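Local coordinates for protein aldehyde dehydrogenase (Listeria monocytogenes, PDB 3K9D) that probably oxidises aldehyde or oxo groups with NAD or NADP as acceptor, at residues V259-K264 with F349-T354; I11-N16 with M175-I180; G49-L54 with D69-N74. One frame throughout, in Å; residues are numbered along the deposited sequence.

The three contacts lie in separate regions of an aldehyde dehydrogenase fold. Contact 1 pairs two neighbouring strands of the seven-stranded parallel sheet. Contacts 2 and 3 belong to the other, largely helical part of the chain, which is built round the mixed sheet; in this family that part is the cofactor-binding domain. Contact 3 is nested in the loop closed by contact 2. Their centres are 27 Å apart, and their nearest atoms about 14 Å. Contact 1 follows both in sequence. Its centre is 51 Å from that of contact 2, on the opposite side of the chain's centre, and 39 Å from that of contact 3. None of the three touches another.

Contact 1 (V259-K264 with F349-T354); sequences VERVNK and FYTAET
Arg-261 and Glu-353 form a salt bridge at the end of two paired parallel strands. The guanidinium meets the carboxylate side-on. Arg-261 NE reaches Glu-353 OE1 at 2.6 Å, and Arg-261 NH2 reaches Glu-353 OE2 at 2.9 Å. Both oxygens use their syn lone pairs, and the two planes are only 17° apart. The two bonds hold the groups nearly in one plane, edge to edge. Glu-353 starts out away from Arg-261, but its chain folds back at CG (chi2 -46°) and brings the carboxylate round. CG2 of Thr-351 sits over one guanidinium face, towards the rim.

Lys-264 runs out from the helix, CG anti to the backbone N (chi1 177°), and turns only at its last torsion. Lys-264 NZ then makes a weak hydrogen bond to Thr-351 OG1 at 3.3 Å; its stronger partner is Glu-328, in a salt bridge. Val-259 lays both methyls against the end of the Phe-349 ring, with CG1 3.4 Å from CZ. The two side chains cross at about a right angle.

In the backbone, Val-259 N bonds to Tyr-350 O and Ala-352 N to Val-259 O, both at 3.0 Å. On the other face of the sheet, Glu-260 has its salt bridge with Arg-228. Parallel strands 256-260 and 346-352, with helix 261-273 leaving the first, are typical of the alpha/beta catalytic domain of aldehyde dehydrogenases.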
loop_
_atom_site.group_PDB
_atom_site.type_symbol
_atom_site.label_atom_id
_atom_site.label_comp_id
_atom_site.label_asym_id
_atom_site.label_seq_id
_atom_site.Cartn_x
_atom_site.Cartn_y
_atom_site.Cartn_z
ATOM N N VAL A 259 -24.078 -1.309 -26.400
ATOM C CA VAL A 259 -24.932 -2.399 -26.898
ATOM C C VAL A 259 -24.383 -2.891 -28.225
ATOM O O VAL A 259 -23.706 -2.140 -28.932
ATOM C CB VAL A 259 -26.435 -1.948 -27.120
ATOM C CG1 VAL A 259 -26.968 -1.242 -25.904
ATOM C CG2 VAL A 259 -26.563 -1.048 -28.323
ATOM N N GLU A 260 -24.669 -4.147 -28.555
ATOM C CA GLU A 260 -24.425 -4.671 -29.899
ATOM C C GLU A 260 -25.549 -4.203 -30.823
ATOM O O GLU A 260 -26.671 -3.970 -30.370
ATOM C CB GLU A 260 -24.316 -6.206 -29.888
ATOM C CG GLU A 260 -22.981 -6.737 -29.353
ATOM C CD GLU A 260 -23.074 -8.164 -28.851
ATOM O OE1 GLU A 260 -23.793 -8.409 -27.864
ATOM O OE2 GLU A 260 -22.426 -9.052 -29.432
ATOM N N ARG A 261 -25.246 -4.059 -32.111
ATOM C CA ARG A 261 -26.208 -3.541 -33.101
ATOM C C ARG A 261 -27.493 -4.356 -33.186
ATOM O O ARG A 261 -28.584 -3.784 -33.298
ATOM C CB ARG A 261 -25.580 -3.444 -34.501
ATOM C CG ARG A 261 -26.500 -2.787 -35.545
ATOM C CD ARG A 261 -25.751 -2.444 -36.821
ATOM N NE ARG A 261 -24.598 -1.592 -36.547
ATOM C CZ ARG A 261 -24.604 -0.266 -36.610
ATOM N NH1 ARG A 261 -25.705 0.389 -36.947
ATOM N NH2 ARG A 261 -23.504 0.408 -36.327
ATOM N N VAL A 262 -27.362 -5.686 -33.121
ATOM C CA VAL A 262 -28.518 -6.579 -33.212
ATOM C C VAL A 262 -29.503 -6.369 -32.058
ATOM O O VAL A 262 -30.687 -6.675 -32.184
ATOM C CB VAL A 262 -28.117 -8.095 -33.316
ATOM C CG1 VAL A 262 -27.433 -8.398 -34.644
ATOM C CG2 VAL A 262 -27.252 -8.527 -32.144
ATOM N N ASN A 263 -29.008 -5.816 -30.953
ATOM C CA ASN A 263 -29.787 -5.664 -29.747
ATOM C C ASN A 263 -30.204 -4.222 -29.473
ATOM O O ASN A 263 -30.904 -3.960 -28.498
ATOM C CB ASN A 263 -28.993 -6.217 -28.568
ATOM C CG ASN A 263 -29.831 -7.067 -27.643
ATOM O OD1 ASN A 263 -30.966 -7.434 -27.958
ATOM N ND2 ASN A 263 -29.273 -7.389 -26.497
ATOM N N LYS A 264 -29.788 -3.303 -30.339
ATOM C CA LYS A 264 -29.885 -1.852 -30.070
ATOM C C LYS A 264 -31.337 -1.373 -29.973
ATOM O O LYS A 264 -31.731 -0.803 -28.961
ATOM C CB LYS A 264 -29.137 -1.065 -31.149
ATOM C CG LYS A 264 -29.232 0.449 -31.006
ATOM C CD LYS A 264 -28.597 1.149 -32.178
ATOM C CE LYS A 264 -29.073 2.597 -32.247
ATOM N NZ LYS A 264 -28.315 3.477 -31.317
ATOM N N PHE A 349 -24.524 6.557 -24.781
ATOM C CA PHE A 349 -25.012 5.315 -25.385
ATOM C C PHE A 349 -24.214 4.978 -26.656
ATOM O O PHE A 349 -24.308 5.689 -27.654
ATOM C CB PHE A 349 -26.503 5.444 -25.711
ATOM C CG PHE A 349 -27.174 4.142 -26.065
ATOM C CD1 PHE A 349 -27.968 3.481 -25.131
ATOM C CD2 PHE A 349 -27.044 3.590 -27.349
ATOM C CE1 PHE A 349 -28.582 2.297 -25.445
ATOM C CE2 PHE A 349 -27.661 2.390 -27.664
ATOM C CZ PHE A 349 -28.442 1.759 -26.725
ATOM N N TYR A 350 -23.440 3.892 -26.613
ATOM C CA TYR A 350 -22.597 3.482 -27.748
ATOM C C TYR A 350 -23.123 2.219 -28.413
ATOM O O TYR A 350 -23.656 1.325 -27.745
ATOM C CB TYR A 350 -21.172 3.171 -27.298
ATOM C CG TYR A 350 -20.347 4.314 -26.751
ATOM C CD1 TYR A 350 -19.525 5.072 -27.593
ATOM C CD2 TYR A 350 -20.344 4.603 -25.387
ATOM C CE1 TYR A 350 -18.726 6.098 -27.086
ATOM C CE2 TYR A 350 -19.573 5.655 -24.873
ATOM C CZ TYR A 350 -18.759 6.386 -25.724
ATOM O OH TYR A 350 -17.982 7.405 -25.223
ATOM N N THR A 351 -22.920 2.131 -29.721
ATOM C CA THR A 351 -23.240 0.933 -30.494
ATOM C C THR A 351 -21.970 0.334 -31.116
ATOM O O THR A 351 -21.215 1.014 -31.814
ATOM C CB THR A 351 -24.289 1.226 -31.580
ATOM O OG1 THR A 351 -25.401 1.924 -30.992
ATOM C CG2 THR A 351 -24.784 -0.077 -32.233
ATOM N N ALA A 352 -21.742 -0.937 -30.805
ATOM C CA ALA A 352 -20.642 -1.747 -31.336
ATOM C C ALA A 352 -21.253 -2.889 -32.145
ATOM O O ALA A 352 -22.458 -3.123 -32.040
ATOM C CB ALA A 352 -19.819 -2.290 -30.186
ATOM N N GLU A 353 -20.451 -3.596 -32.948
ATOM C CA GLU A 353 -20.990 -4.677 -33.779
ATOM C C GLU A 353 -20.928 -6.021 -33.061
ATOM O O GLU A 353 -21.861 -6.812 -33.146
ATOM C CB GLU A 353 -20.308 -4.783 -35.156
ATOM C CG GLU A 353 -20.158 -3.491 -35.962
ATOM C CD GLU A 353 -21.417 -2.648 -36.007
ATOM O OE1 GLU A 353 -22.487 -3.181 -36.376
ATOM O OE2 GLU A 353 -21.323 -1.441 -35.680
ATOM N N THR A 354 -19.820 -6.260 -32.355
ATOM C CA THR A 354 -19.532 -7.539 -31.701
ATOM C C THR A 354 -19.180 -7.317 -30.223
ATOM O O THR A 354 -18.987 -6.183 -29.792
ATOM C CB THR A 354 -18.332 -8.250 -32.391
ATOM O OG1 THR A 354 -17.173 -7.405 -32.297
ATOM C CG2 THR A 354 -18.630 -8.539 -33.883
HETATM O O HOH W 1 -24.357 -6.715 -33.758
#

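Contact 2 (I11-N16 with M175-I180); sequences IQEVRN and MTVPTI
Glu-13 turns its carboxylate from helix 6-28 onto the start of the loop that follows strand 172-174. Thr-176 supplies two donors to OE2. Thr-176 N donates to the syn lone pair of Glu-13 OE2 at 3.0 Å. Thr-176 OG1 donates to Glu-13 OE2 at 2.9 Å, but from above the carboxylate plane, 49° out of it. The backbone N of Thr-176 also makes a weak bond to Glu-13 OE1 at 3.2 Å, so one N-H is shared unevenly between both oxygens. The side chains of Glu-13 and Thr-176 cross at about a right angle. The hydroxyl is placed by chi1 of Thr-176 (62°), which sets OG1 between the backbone N and the carbonyl carbon and leaves the methyl beside the N.

A water lies between the helix and the carbonyl of Val-177. It is within hydrogen-bonding distance of both Glu-13 OE1, at 2.6 Å, and Val-177 O, at 2.9 Å. Val-177 O also receives a hydrogen bond from Ser-10 OG, one turn back along the helix.

The apolar share falls to Val-14 and Met-175. CG2 of Val-14 packs on CG of Met-175 at 3.6 Å, with SD and CE also close. The methionine folds over at chi3 (53°), which keeps its methyl near the valine. Further on, Thr-179 OG1 caps Gly-182 N at the start of helix 180-188. The arrangement joins the N-terminal helix to a strand-to-helix connection in the domain that binds the cofactor in aldehyde dehydrogenases.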
loop_
_atom_site.group_PDB
_atom_site.type_symbol
_atom_site.label_atom_id
_atom_site.label_comp_id
_atom_site.label_asym_id
_atom_site.label_seq_id
_atom_site.Cartn_x
_atom_site.Cartn_y
_atom_site.Cartn_z
ATOM N N ILE A 11 -4.631 25.020 10.764
ATOM C CA ILE A 11 -3.389 24.268 10.983
ATOM C C ILE A 11 -3.223 23.873 12.463
ATOM O O ILE A 11 -2.985 22.691 12.786
ATOM C CB ILE A 11 -2.138 25.069 10.527
ATOM C CG1 ILE A 11 -2.146 25.255 9.014
ATOM C CG2 ILE A 11 -0.850 24.343 10.932
ATOM C CD1 ILE A 11 -1.316 26.436 8.515
ATOM N N GLN A 12 -3.358 24.861 13.347
ATOM C CA GLN A 12 -3.295 24.622 14.789
ATOM C C GLN A 12 -4.269 23.528 15.221
ATOM O O GLN A 12 -3.890 22.618 15.959
ATOM C CB GLN A 12 -3.582 25.902 15.576
ATOM C CG GLN A 12 -3.345 25.762 17.095
ATOM C CD GLN A 12 -1.869 25.670 17.450
ATOM O OE1 GLN A 12 -1.196 26.691 17.577
ATOM N NE2 GLN A 12 -1.362 24.453 17.616
ATOM N N GLU A 13 -5.500 23.594 14.710
ATOM C CA GLU A 13 -6.545 22.649 15.091
ATOM C C GLU A 13 -6.164 21.227 14.736
ATOM O O GLU A 13 -6.290 20.323 15.546
ATOM C CB GLU A 13 -7.861 23.006 14.418
ATOM C CG GLU A 13 -9.061 22.426 15.139
ATOM C CD GLU A 13 -10.273 22.284 14.247
ATOM O OE1 GLU A 13 -10.280 22.842 13.122
ATOM O OE2 GLU A 13 -11.223 21.607 14.683
ATOM N N VAL A 14 -5.683 21.057 13.511
ATOM C CA VAL A 14 -5.269 19.771 12.970
ATOM C C VAL A 14 -4.132 19.104 13.781
ATOM O O VAL A 14 -4.204 17.918 14.098
ATOM C CB VAL A 14 -4.915 19.947 11.480
ATOM C CG1 VAL A 14 -4.188 18.761 10.948
ATOM C CG2 VAL A 14 -6.193 20.193 10.686
ATOM N N ARG A 15 -3.105 19.875 14.124
ATOM C CA ARG A 15 -2.057 19.423 15.052
ATOM C C ARG A 15 -2.598 19.012 16.442
ATOM O O ARG A 15 -2.152 18.018 16.997
ATOM C CB ARG A 15 -0.988 20.503 15.212
ATOM C CG ARG A 15 -0.283 20.896 13.919
ATOM C CD ARG A 15 0.819 21.889 14.214
ATOM N NE ARG A 15 1.347 22.546 13.023
ATOM C CZ ARG A 15 2.174 23.595 13.048
ATOM N NH1 ARG A 15 2.547 24.128 14.198
ATOM N NH2 ARG A 15 2.622 24.124 11.913
ATOM N N ASN A 16 -3.568 19.756 16.977
ATOM C CA ASN A 16 -4.221 19.386 18.247
ATOM C C ASN A 16 -5.012 18.084 18.110
ATOM O O ASN A 16 -4.874 17.178 18.924
ATOM C CB ASN A 16 -5.137 20.506 18.759
ATOM C CG ASN A 16 -4.385 21.783 19.092
ATOM O OD1 ASN A 16 -3.203 21.758 19.424
ATOM N ND2 ASN A 16 -5.079 22.909 19.011
ATOM N N MET A 175 -11.902 18.032 11.706
ATOM C CA MET A 175 -11.635 19.466 11.513
ATOM C C MET A 175 -12.957 20.241 11.480
ATOM O O MET A 175 -13.904 19.845 10.787
ATOM C CB MET A 175 -10.892 19.709 10.193
ATOM C CG MET A 175 -9.561 18.964 10.033
ATOM S SD MET A 175 -8.944 18.972 8.348
ATOM C CE MET A 175 -8.977 20.734 8.023
ATOM N N THR A 176 -13.011 21.340 12.228
ATOM C CA THR A 176 -14.215 22.160 12.325
ATOM C C THR A 176 -14.136 23.370 11.401
ATOM O O THR A 176 -15.156 24.009 11.111
ATOM C CB THR A 176 -14.471 22.618 13.772
ATOM O OG1 THR A 176 -13.377 23.429 14.223
ATOM C CG2 THR A 176 -14.623 21.409 14.687
ATOM N N VAL A 177 -12.911 23.667 10.959
ATOM C CA VAL A 177 -12.601 24.745 10.017
ATOM C C VAL A 177 -11.904 24.153 8.769
ATOM O O VAL A 177 -10.691 23.881 8.797
ATOM C CB VAL A 177 -11.669 25.821 10.666
ATOM C CG1 VAL A 177 -11.429 26.979 9.702
ATOM C CG2 VAL A 177 -12.230 26.335 11.986
ATOM N N PRO A 178 -12.662 23.950 7.672
ATOM C CA PRO A 178 -12.074 23.371 6.465
ATOM C C PRO A 178 -11.200 24.374 5.726
ATOM O O PRO A 178 -11.689 25.418 5.299
ATOM C CB PRO A 178 -13.293 22.997 5.599
ATOM C CG PRO A 178 -14.492 23.323 6.389
ATOM C CD PRO A 178 -14.091 24.254 7.490
ATOM N N THR A 179 -9.905 24.078 5.625
ATOM C CA THR A 179 -8.996 24.855 4.784
ATOM C C THR A 179 -8.115 23.882 4.023
ATOM O O THR A 179 -7.897 22.749 4.474
ATOM C CB THR A 179 -8.109 25.889 5.573
ATOM O OG1 THR A 179 -7.127 25.222 6.375
ATOM C CG2 THR A 179 -8.941 26.810 6.456
ATOM N N ILE A 180 -7.619 24.312 2.867
ATOM C CA ILE A 180 -6.632 23.521 2.134
ATOM C C ILE A 180 -5.290 23.453 2.910
ATOM O O ILE A 180 -4.560 22.470 2.794
ATOM C CB ILE A 180 -6.425 24.002 0.666
ATOM C CG1 ILE A 180 -5.722 25.364 0.599
ATOM C CG2 ILE A 180 -7.757 24.030 -0.096
ATOM C CD1 ILE A 180 -4.662 25.452 -0.500
HETATM O O HOH W 2 -9.028 22.796 10.864
#

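Contact 3 (G49-L54 with D69-N74); sequences GAREKL and DKVIKN
Val-71 and Arg-51 make the closest backbone approach between two neighbouring helices, CA to CA 5.3 Å. The contact rests mainly on van der Waals packing. Val-71 directs its side chain at the other helix, and its two methyls divide the work. Val-71 CG1 rests on the aliphatic part of Arg-51, 3.8 Å from Arg-51 CG. Val-71 CG2 lies 3.5 Å from Glu-52 OE1. Glu-52 starts out away from Val-71. Its chain bends at chi2 (-87°) and swings the carboxylate back over the valine. The Arg-51 chain runs extended from CG to NE and carries the guanidinium away to Tyr-48, where it makes a cation-pi contact and NH1 bonds to the backbone O. One turn on from Val-71, CB of Asn-74 meets CB of Arg-51 at 4.0 Å, and CB of Leu-54 lies 3.5 Å from ND2 of Asn-74.

One hydrogen bond joins the segments. Asn-74 ND2 donates to Arg-51 O at 3.2 Å, nearly straight at 169°. The donor lies in the carbonyl plane, on a lone pair, and the acceptor lies in the amide plane. The other end of the amide is also held: OD1 bonds to Thr-122 OG1. With partners at both ends, the rotation of this buried group is fixed.

Around the contact, helix 121-134 lies against Leu-54 and Asn-74, while helix 148-164 covers Leu-54. Ile-72 packs on Arg-456 of the second subunit. Two consecutive helices, 51-62 and 67-85, joined by a short turn, pack on each other in the N-terminal helical region of the aldehyde dehydrogenase fold.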
loop_
_atom_site.group_PDB
_atom_site.type_symbol
_atom_site.label_atom_id
_atom_site.label_comp_id
_atom_site.label_asym_id
_atom_site.label_seq_id
_atom_site.Cartn_x
_atom_site.Cartn_y
_atom_site.Cartn_z
ATOM N N GLY A 49 -29.131 4.429 13.869
ATOM C CA GLY A 49 -30.231 5.134 14.539
ATOM C C GLY A 49 -30.415 6.546 14.017
ATOM O O GLY A 49 -31.533 7.032 13.935
ATOM N N ALA A 50 -29.311 7.187 13.639
ATOM C CA ALA A 50 -29.327 8.536 13.079
ATOM C C ALA A 50 -29.471 8.572 11.542
ATOM O O ALA A 50 -29.273 9.625 10.921
ATOM C CB ALA A 50 -28.063 9.291 13.510
ATOM N N ARG A 51 -29.831 7.446 10.935
ATOM C CA ARG A 51 -29.922 7.347 9.461
ATOM C C ARG A 51 -30.746 8.442 8.749
ATOM O O ARG A 51 -30.296 9.001 7.752
ATOM C CB ARG A 51 -30.381 5.948 9.007
ATOM C CG ARG A 51 -31.818 5.549 9.369
ATOM C CD ARG A 51 -32.000 4.053 9.160
ATOM N NE ARG A 51 -33.280 3.527 9.642
ATOM C CZ ARG A 51 -33.536 3.164 10.898
ATOM N NH1 ARG A 51 -32.617 3.298 11.851
ATOM N NH2 ARG A 51 -34.740 2.699 11.213
ATOM N N GLU A 52 -31.919 8.762 9.288
ATOM C CA GLU A 52 -32.792 9.770 8.709
ATOM C C GLU A 52 -32.267 11.184 8.942
ATOM O O GLU A 52 -32.227 11.988 8.013
ATOM C CB GLU A 52 -34.212 9.615 9.273
ATOM C CG GLU A 52 -34.861 8.271 8.919
ATOM C CD GLU A 52 -35.577 8.282 7.569
ATOM O OE1 GLU A 52 -35.652 9.351 6.929
ATOM O OE2 GLU A 52 -36.083 7.218 7.160
ATOM N N LYS A 53 -31.882 11.464 10.190
ATOM C CA LYS A 53 -31.284 12.732 10.602
ATOM C C LYS A 53 -30.114 13.182 9.734
ATOM O O LYS A 53 -30.088 14.317 9.254
ATOM C CB LYS A 53 -30.838 12.663 12.070
ATOM C CG LYS A 53 -30.121 13.917 12.528
ATOM C CD LYS A 53 -30.006 14.027 14.029
ATOM C CE LYS A 53 -29.623 15.440 14.408
ATOM N NZ LYS A 53 -29.174 15.534 15.821
ATOM N N LEU A 54 -29.161 12.273 9.546
ATOM C CA LEU A 54 -27.919 12.564 8.840
ATOM C C LEU A 54 -28.114 12.659 7.332
ATOM O O LEU A 54 -27.552 13.552 6.697
ATOM C CB LEU A 54 -26.863 11.517 9.196
ATOM C CG LEU A 54 -26.475 11.519 10.677
ATOM C CD1 LEU A 54 -25.569 10.337 10.982
ATOM C CD2 LEU A 54 -25.823 12.874 11.072
ATOM N N ASP A 69 -32.656 7.837 -0.667
ATOM C CA ASP A 69 -31.445 7.129 -1.085
ATOM C C ASP A 69 -30.255 7.280 -0.132
ATOM O O ASP A 69 -29.519 6.316 0.091
ATOM C CB ASP A 69 -31.064 7.522 -2.518
ATOM C CG ASP A 69 -32.068 6.989 -3.573
ATOM O OD1 ASP A 69 -32.931 6.144 -3.248
ATOM O OD2 ASP A 69 -31.974 7.406 -4.732
ATOM N N LYS A 70 -30.075 8.479 0.421
ATOM C CA LYS A 70 -29.043 8.739 1.439
ATOM C C LYS A 70 -29.298 8.003 2.765
ATOM O O LYS A 70 -28.349 7.713 3.499
ATOM C CB LYS A 70 -28.912 10.243 1.702
ATOM C CG LYS A 70 -27.898 10.962 0.838
ATOM C CD LYS A 70 -28.312 12.410 0.601
ATOM C CE LYS A 70 -27.102 13.311 0.360
ATOM N NZ LYS A 70 -26.158 12.737 -0.679
ATOM N N VAL A 71 -30.569 7.715 3.074
ATOM C CA VAL A 71 -30.920 6.889 4.249
ATOM C C VAL A 71 -30.402 5.462 4.046
ATOM O O VAL A 71 -29.776 4.897 4.939
ATOM C CB VAL A 71 -32.447 6.892 4.582
ATOM C CG1 VAL A 71 -32.790 5.896 5.700
ATOM C CG2 VAL A 71 -32.928 8.265 4.977
ATOM N N ILE A 72 -30.645 4.900 2.866
ATOM C CA ILE A 72 -30.107 3.588 2.466
ATOM C C ILE A 72 -28.558 3.533 2.551
ATOM O O ILE A 72 -27.987 2.537 3.011
ATOM C CB ILE A 72 -30.619 3.194 1.041
ATOM C CG1 ILE A 72 -32.144 2.986 1.054
ATOM C CG2 ILE A 72 -29.946 1.926 0.513
ATOM C CD1 ILE A 72 -32.784 3.153 -0.312
ATOM N N LYS A 73 -27.903 4.623 2.155
ATOM C CA LYS A 73 -26.428 4.706 2.194
ATOM C C LYS A 73 -25.941 4.727 3.625
ATOM O O LYS A 73 -24.889 4.170 3.946
ATOM C CB LYS A 73 -25.944 5.954 1.477
ATOM C CG LYS A 73 -26.125 5.910 -0.022
ATOM C CD LYS A 73 -26.085 7.303 -0.611
ATOM C CE LYS A 73 -24.686 7.848 -0.626
ATOM N NZ LYS A 73 -24.602 9.154 -1.325
ATOM N N ASN A 74 -26.723 5.376 4.478
ATOM C CA ASN A 74 -26.448 5.405 5.905
ATOM C C ASN A 74 -26.664 4.057 6.557
ATOM O O ASN A 74 -25.883 3.673 7.431
ATOM C CB ASN A 74 -27.238 6.514 6.585
ATOM C CG ASN A 74 -26.546 7.854 6.485
ATOM O OD1 ASN A 74 -25.373 7.928 6.151
ATOM N ND2 ASN A 74 -27.263 8.924 6.806
#